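Local coordinates for protein phosphatase (Thermotoga maritima, PDB 1NF2) that probably acts as a magnesium-dependent phosphatase of the haloacid dehalogenase (HAD) family, at residues S21-C35 against S252-L266. Sequence-based numbering, arbitrary orientation.
Sequences SEKDRRNIEKLSRKC and SGVSYVLERISTDCL. With SO4 (sulfate ion), chain E.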
loop_
_atom_site.group_PDB
_atom_site.type_symbol
_atom_site.label_atom_id
_atom_site.label_comp_id
_atom_site.label_asym_id
_atom_site.label_seq_id
_atom_site.Cartn_x
_atom_site.Cartn_y
_atom_site.Cartn_z
ATOM N N SER A 21 0.752 -18.789 -3.181
ATOM C CA SER A 21 0.973 -20.191 -3.536
ATOM C C SER A 21 2.226 -20.724 -2.844
ATOM O O SER A 21 3.135 -19.958 -2.518
ATOM C CB SER A 21 1.136 -20.346 -5.054
ATOM O OG SER A 21 2.379 -19.820 -5.496
ATOM N N GLU A 22 2.269 -22.035 -2.618
ATOM C CA GLU A 22 3.428 -22.658 -1.984
ATOM C C GLU A 22 4.664 -22.460 -2.852
ATOM O O GLU A 22 5.768 -22.252 -2.345
ATOM C CB GLU A 22 3.191 -24.162 -1.780
ATOM C CG GLU A 22 2.409 -24.516 -0.538
ATOM C CD GLU A 22 3.163 -24.190 0.735
ATOM O OE1 GLU A 22 4.362 -24.530 0.817
ATOM O OE2 GLU A 22 2.557 -23.608 1.660
ATOM N N LYS A 23 4.484 -22.529 -4.164
ATOM C CA LYS A 23 5.620 -22.349 -5.056
ATOM C C LYS A 23 6.271 -20.977 -4.807
ATOM O O LYS A 23 7.490 -20.888 -4.593
ATOM C CB LYS A 23 5.183 -22.486 -6.517
ATOM C CG LYS A 23 6.332 -22.380 -7.514
ATOM C CD LYS A 23 5.853 -22.379 -8.963
ATOM C CE LYS A 23 5.550 -23.773 -9.477
ATOM N NZ LYS A 23 4.561 -24.486 -8.629
ATOM N N ASP A 24 5.463 -19.915 -4.811
ATOM C CA ASP A 24 5.994 -18.567 -4.583
ATOM C C ASP A 24 6.581 -18.451 -3.187
ATOM O O ASP A 24 7.627 -17.829 -2.992
ATOM C CB ASP A 24 4.910 -17.489 -4.755
ATOM C CG ASP A 24 4.476 -17.309 -6.202
ATOM O OD1 ASP A 24 5.222 -17.710 -7.127
ATOM O OD2 ASP A 24 3.379 -16.746 -6.412
ATOM N N ARG A 25 5.906 -19.046 -2.208
ATOM C CA ARG A 25 6.403 -19.000 -0.840
ATOM C C ARG A 25 7.792 -19.619 -0.762
ATOM O O ARG A 25 8.721 -19.001 -0.248
ATOM C CB ARG A 25 5.469 -19.749 0.112
ATOM C CG ARG A 25 5.898 -19.658 1.570
ATOM C CD ARG A 25 5.102 -20.602 2.462
ATOM N NE ARG A 25 5.393 -22.005 2.179
ATOM C CZ ARG A 25 6.504 -22.640 2.551
ATOM N NH1 ARG A 25 7.448 -22.005 3.235
ATOM N NH2 ARG A 25 6.673 -23.914 2.230
ATOM N N ARG A 26 7.941 -20.840 -1.274
ATOM C CA ARG A 26 9.245 -21.498 -1.217
ATOM C C ARG A 26 10.363 -20.730 -1.925
ATOM O O ARG A 26 11.493 -20.693 -1.441
ATOM C CB ARG A 26 9.158 -22.927 -1.761
ATOM C CG ARG A 26 8.709 -23.931 -0.712
ATOM C CD ARG A 26 8.884 -25.356 -1.204
ATOM N NE ARG A 26 7.643 -25.927 -1.716
ATOM C CZ ARG A 26 6.774 -26.618 -0.982
ATOM N NH1 ARG A 26 7.006 -26.832 0.308
ATOM N NH2 ARG A 26 5.673 -27.095 -1.542
ATOM N N ASN A 27 10.057 -20.109 -3.057
ATOM C CA ASN A 27 11.079 -19.350 -3.768
ATOM C C ASN A 27 11.508 -18.122 -2.985
ATOM O O ASN A 27 12.688 -17.762 -2.984
ATOM C CB ASN A 27 10.588 -18.948 -5.155
ATOM C CG ASN A 27 10.710 -20.075 -6.157
ATOM O OD1 ASN A 27 11.782 -20.661 -6.305
ATOM N ND2 ASN A 27 9.617 -20.384 -6.851
ATOM N N ILE A 28 10.557 -17.480 -2.311
ATOM C CA ILE A 28 10.885 -16.305 -1.514
ATOM C C ILE A 28 11.778 -16.755 -0.358
ATOM O O ILE A 28 12.798 -16.124 -0.073
ATOM C CB ILE A 28 9.625 -15.622 -0.929
ATOM C CG1 ILE A 28 8.662 -15.223 -2.056
ATOM C CG2 ILE A 28 10.034 -14.403 -0.116
ATOM C CD1 ILE A 28 9.246 -14.288 -3.095
ATOM N N GLU A 29 11.385 -17.842 0.309
ATOM C CA GLU A 29 12.156 -18.399 1.421
ATOM C C GLU A 29 13.617 -18.597 1.026
ATOM O O GLU A 29 14.524 -18.242 1.771
ATOM C CB GLU A 29 11.568 -19.746 1.859
ATOM C CG GLU A 29 10.585 -19.662 3.009
ATOM C CD GLU A 29 11.255 -19.273 4.314
ATOM O OE1 GLU A 29 10.541 -19.092 5.324
ATOM O OE2 GLU A 29 12.500 -19.153 4.331
ATOM N N LYS A 30 13.843 -19.168 -0.150
ATOM C CA LYS A 30 15.205 -19.402 -0.618
ATOM C C LYS A 30 15.983 -18.093 -0.814
ATOM O O LYS A 30 17.163 -18.003 -0.460
ATOM C CB LYS A 30 15.172 -20.208 -1.920
ATOM C CG LYS A 30 14.657 -21.630 -1.740
ATOM C CD LYS A 30 14.383 -22.301 -3.079
ATOM C CE LYS A 30 15.625 -22.316 -3.954
ATOM N NZ LYS A 30 15.347 -22.901 -5.298
ATOM N N LEU A 31 15.324 -17.081 -1.372
ATOM C CA LEU A 31 15.967 -15.790 -1.589
ATOM C C LEU A 31 16.282 -15.079 -0.281
ATOM O O LEU A 31 17.370 -14.523 -0.119
ATOM C CB LEU A 31 15.076 -14.870 -2.427
ATOM C CG LEU A 31 14.929 -15.134 -3.922
ATOM C CD1 LEU A 31 13.991 -14.088 -4.521
ATOM C CD2 LEU A 31 16.293 -15.072 -4.589
ATOM N N SER A 32 15.322 -15.094 0.644
ATOM C CA SER A 32 15.467 -14.417 1.931
ATOM C C SER A 32 16.756 -14.785 2.646
ATOM O O SER A 32 17.187 -14.092 3.569
ATOM C CB SER A 32 14.279 -14.733 2.833
ATOM O OG SER A 32 14.402 -16.026 3.384
ATOM N N ARG A 33 17.358 -15.892 2.232
ATOM C CA ARG A 33 18.614 -16.325 2.817
ATOM C C ARG A 33 19.709 -15.619 2.033
ATOM O O ARG A 33 19.856 -15.827 0.826
ATOM C CB ARG A 33 18.767 -17.842 2.698
ATOM C CG ARG A 33 20.102 -18.376 3.189
ATOM C CD ARG A 33 20.362 -18.033 4.646
ATOM N NE ARG A 33 21.622 -18.609 5.111
ATOM C CZ ARG A 33 22.089 -18.485 6.349
ATOM N NH1 ARG A 33 21.399 -17.803 7.256
ATOM N NH2 ARG A 33 23.245 -19.045 6.684
ATOM N N LYS A 34 20.459 -14.768 2.724
ATOM C CA LYS A 34 21.540 -14.000 2.116
ATOM C C LYS A 34 21.073 -12.770 1.327
ATOM O O LYS A 34 21.821 -11.799 1.219
ATOM C CB LYS A 34 22.407 -14.895 1.211
ATOM C CG LYS A 34 23.361 -14.121 0.301
ATOM C CD LYS A 34 24.260 -15.035 -0.524
ATOM C CE LYS A 34 25.528 -15.429 0.224
ATOM N NZ LYS A 34 25.257 -16.112 1.520
ATOM N N CYS A 35 19.853 -12.802 0.783
ATOM C CA CYS A 35 19.340 -11.670 -0.002
ATOM C C CYS A 35 18.179 -10.875 0.625
ATOM O O CYS A 35 17.532 -11.326 1.566
ATOM C CB CYS A 35 18.947 -12.135 -1.411
ATOM S SG CYS A 35 20.360 -12.374 -2.546
ATOM N N SER A 252 1.483 -18.744 -10.534
ATOM C CA SER A 252 2.584 -18.376 -9.673
ATOM C C SER A 252 3.461 -17.593 -10.623
ATOM O O SER A 252 4.606 -17.961 -10.893
ATOM C CB SER A 252 3.295 -19.620 -9.136
ATOM O OG SER A 252 2.456 -20.312 -8.227
ATOM N N GLY A 253 2.865 -16.524 -11.158
ATOM C CA GLY A 253 3.548 -15.664 -12.102
ATOM C C GLY A 253 4.887 -15.207 -11.575
ATOM O O GLY A 253 5.851 -15.098 -12.336
ATOM N N VAL A 254 4.947 -14.941 -10.274
ATOM C CA VAL A 254 6.180 -14.497 -9.640
ATOM C C VAL A 254 7.280 -15.552 -9.765
ATOM O O VAL A 254 8.386 -15.250 -10.224
ATOM C CB VAL A 254 5.957 -14.189 -8.147
ATOM C CG1 VAL A 254 7.279 -13.818 -7.487
ATOM C CG2 VAL A 254 4.955 -13.054 -8.000
ATOM N N SER A 255 6.974 -16.783 -9.357
ATOM C CA SER A 255 7.936 -17.884 -9.430
ATOM C C SER A 255 8.428 -18.111 -10.850
ATOM O O SER A 255 9.614 -18.314 -11.080
ATOM C CB SER A 255 7.309 -19.195 -8.931
ATOM O OG SER A 255 7.165 -19.215 -7.523
ATOM N N TYR A 256 7.503 -18.074 -11.800
ATOM C CA TYR A 256 7.831 -18.317 -13.196
ATOM C C TYR A 256 9.018 -17.501 -13.708
ATOM O O TYR A 256 9.834 -18.007 -14.478
ATOM C CB TYR A 256 6.594 -18.070 -14.058
ATOM C CG TYR A 256 6.702 -18.615 -15.464
ATOM C CD1 TYR A 256 7.228 -17.841 -16.496
ATOM C CD2 TYR A 256 6.275 -19.909 -15.762
ATOM C CE1 TYR A 256 7.324 -18.339 -17.795
ATOM C CE2 TYR A 256 6.368 -20.421 -17.059
ATOM C CZ TYR A 256 6.892 -19.631 -18.070
ATOM O OH TYR A 256 6.995 -20.129 -19.350
ATOM N N VAL A 257 9.122 -16.248 -13.280
ATOM C CA VAL A 257 10.230 -15.394 -13.704
ATOM C C VAL A 257 11.331 -15.388 -12.648
ATOM O O VAL A 257 12.522 -15.371 -12.966
ATOM C CB VAL A 257 9.758 -13.927 -13.944
ATOM C CG1 VAL A 257 10.963 -12.981 -13.986
ATOM C CG2 VAL A 257 8.997 -13.839 -15.248
ATOM N N LEU A 258 10.920 -15.419 -11.386
ATOM C CA LEU A 258 11.854 -15.405 -10.278
ATOM C C LEU A 258 12.893 -16.518 -10.376
ATOM O O LEU A 258 14.067 -16.309 -10.077
ATOM C CB LEU A 258 11.080 -15.516 -8.966
ATOM C CG LEU A 258 11.829 -15.275 -7.662
ATOM C CD1 LEU A 258 12.573 -13.938 -7.701
ATOM C CD2 LEU A 258 10.817 -15.307 -6.522
ATOM N N GLU A 259 12.465 -17.697 -10.808
ATOM C CA GLU A 259 13.381 -18.825 -10.923
ATOM C C GLU A 259 14.410 -18.680 -12.038
ATOM O O GLU A 259 15.420 -19.380 -12.034
ATOM C CB GLU A 259 12.602 -20.127 -11.140
ATOM C CG GLU A 259 11.518 -20.368 -10.118
ATOM C CD GLU A 259 10.851 -21.712 -10.286
ATOM O OE1 GLU A 259 10.567 -22.091 -11.442
ATOM O OE2 GLU A 259 10.601 -22.382 -9.260
ATOM N N ARG A 260 14.169 -17.781 -12.990
ATOM C CA ARG A 260 15.102 -17.611 -14.106
ATOM C C ARG A 260 16.044 -16.400 -14.002
ATOM O O ARG A 260 17.004 -16.284 -14.773
ATOM C CB ARG A 260 14.331 -17.517 -15.433
ATOM C CG ARG A 260 13.292 -18.628 -15.683
ATOM C CD ARG A 260 13.795 -20.042 -15.321
ATOM N NE ARG A 260 15.052 -20.417 -15.969
ATOM C CZ ARG A 260 15.650 -21.598 -15.806
ATOM N NH1 ARG A 260 15.100 -22.519 -15.020
ATOM N NH2 ARG A 260 16.803 -21.861 -16.420
ATOM N N ILE A 261 15.782 -15.506 -13.056
ATOM C CA ILE A 261 16.606 -14.306 -12.908
ATOM C C ILE A 261 17.991 -14.545 -12.311
ATOM O O ILE A 261 18.137 -15.325 -11.374
ATOM C CB ILE A 261 15.849 -13.220 -12.087
ATOM C CG1 ILE A 261 16.844 -12.256 -11.453
ATOM C CG2 ILE A 261 14.980 -13.864 -11.035
ATOM C CD1 ILE A 261 16.186 -11.204 -10.618
ATOM N N SER A 262 19.003 -13.874 -12.868
ATOM C CA SER A 262 20.385 -13.996 -12.385
ATOM C C SER A 262 20.460 -13.405 -10.996
ATOM O O SER A 262 20.335 -12.189 -10.813
ATOM C CB SER A 262 21.363 -13.245 -13.284
ATOM O OG SER A 262 21.351 -13.771 -14.593
ATOM N N THR A 263 20.699 -14.260 -10.018
ATOM C CA THR A 263 20.732 -13.799 -8.654
ATOM C C THR A 263 21.846 -14.365 -7.803
ATOM O O THR A 263 22.296 -15.497 -8.006
ATOM C CB THR A 263 19.415 -14.138 -7.959
ATOM O OG1 THR A 263 19.560 -13.962 -6.549
ATOM C CG2 THR A 263 19.033 -15.576 -8.229
ATOM N N ASP A 264 22.290 -13.558 -6.846
ATOM C CA ASP A 264 23.301 -13.990 -5.903
ATOM C C ASP A 264 22.512 -14.948 -5.021
ATOM O O ASP A 264 21.556 -15.563 -5.491
ATOM C CB ASP A 264 23.819 -12.800 -5.090
ATOM C CG ASP A 264 25.237 -12.412 -5.462
ATOM O OD1 ASP A 264 25.491 -12.149 -6.655
ATOM O OD2 ASP A 264 26.096 -12.367 -4.557
ATOM N N CYS A 265 22.869 -15.040 -3.745
ATOM C CA CYS A 265 22.189 -15.957 -2.827
ATOM C C CYS A 265 21.979 -17.320 -3.501
ATOM O O CYS A 265 22.248 -17.474 -4.694
ATOM C CB CYS A 265 20.848 -15.373 -2.352
ATOM S SG CYS A 265 20.018 -14.169 -3.438
ATOM N N LEU A 266 21.522 -18.313 -2.747
ATOM C CA LEU A 266 21.391 -19.651 -3.307
ATOM C C LEU A 266 22.701 -20.100 -3.960
ATOM O O LEU A 266 22.767 -21.167 -4.580
ATOM C CB LEU A 266 20.287 -19.617 -4.375
ATOM C CG LEU A 266 18.988 -18.879 -4.084
ATOM C CD1 LEU A 266 18.092 -18.903 -5.321
ATOM C CD2 LEU A 266 18.306 -19.520 -2.909
HETATM S S SO4 E . 9.088 -26.852 3.066
HETATM O O1 SO4 E . 9.992 -26.648 4.216
HETATM O O2 SO4 E . 7.782 -26.240 3.366
HETATM O O3 SO4 E . 9.666 -26.222 1.862
HETATM O O4 SO4 E . 8.905 -28.296 2.824
HETATM O O HOH W 1 2.500 -14.808 -8.336
#
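D24 and N27 of helix 22-31 meet S255 of helix 253-258, where two helices of the Rossmann-like HAD core pack on the same side of its sheet. Their axes approach to 8.6 Å and cross at 44°. D24 OD1 takes two bonds from one residue. S255 OG donates to it at a modelled 2.5 Å, very short, so the exact length is doubtful, and S255 N reaches it on the syn side, tilted out of the carboxylate plane. The same S255 OG accepts from N27 ND2 at 2.8 Å, close to the amide plane. N27 ND2 also donates to E259 OE2 at 3.3 Å, coming from above a carboxylate plane turned 90° to the amide. N27 CG lies anti to its own carbonyl carbon (chi1 -81°), which carries the amide toward both acceptors. A leucine here would probably cost S255 OG its amide donor and leave the E259 carboxylate without this partner.

Further along, apolar side chains take over. L258 CD1 and L31 CD1 touch tip to tip at a tight 3.5 Å, while L258 CD2 touches both N27 CB and I28 CD1. F5 and F7 of strand 4-8 lie beneath L31 and I28, so these leucine and isoleucine side chains also join the helix to the sheet. Beyond them, the C35-C265 disulfide ties the C-terminal tail to C35, just before strand 36-40. The tail around C265 is poorly ordered.

At the other end, the helix starts are linked. S21 OG caps its helix by accepting from D24 N, and shares a hydrogen bond with S252 OG at 2.8 Å. One water bridges the two segments: it donates to D24 OD2 and accepts from V254 N at 3.1 Å.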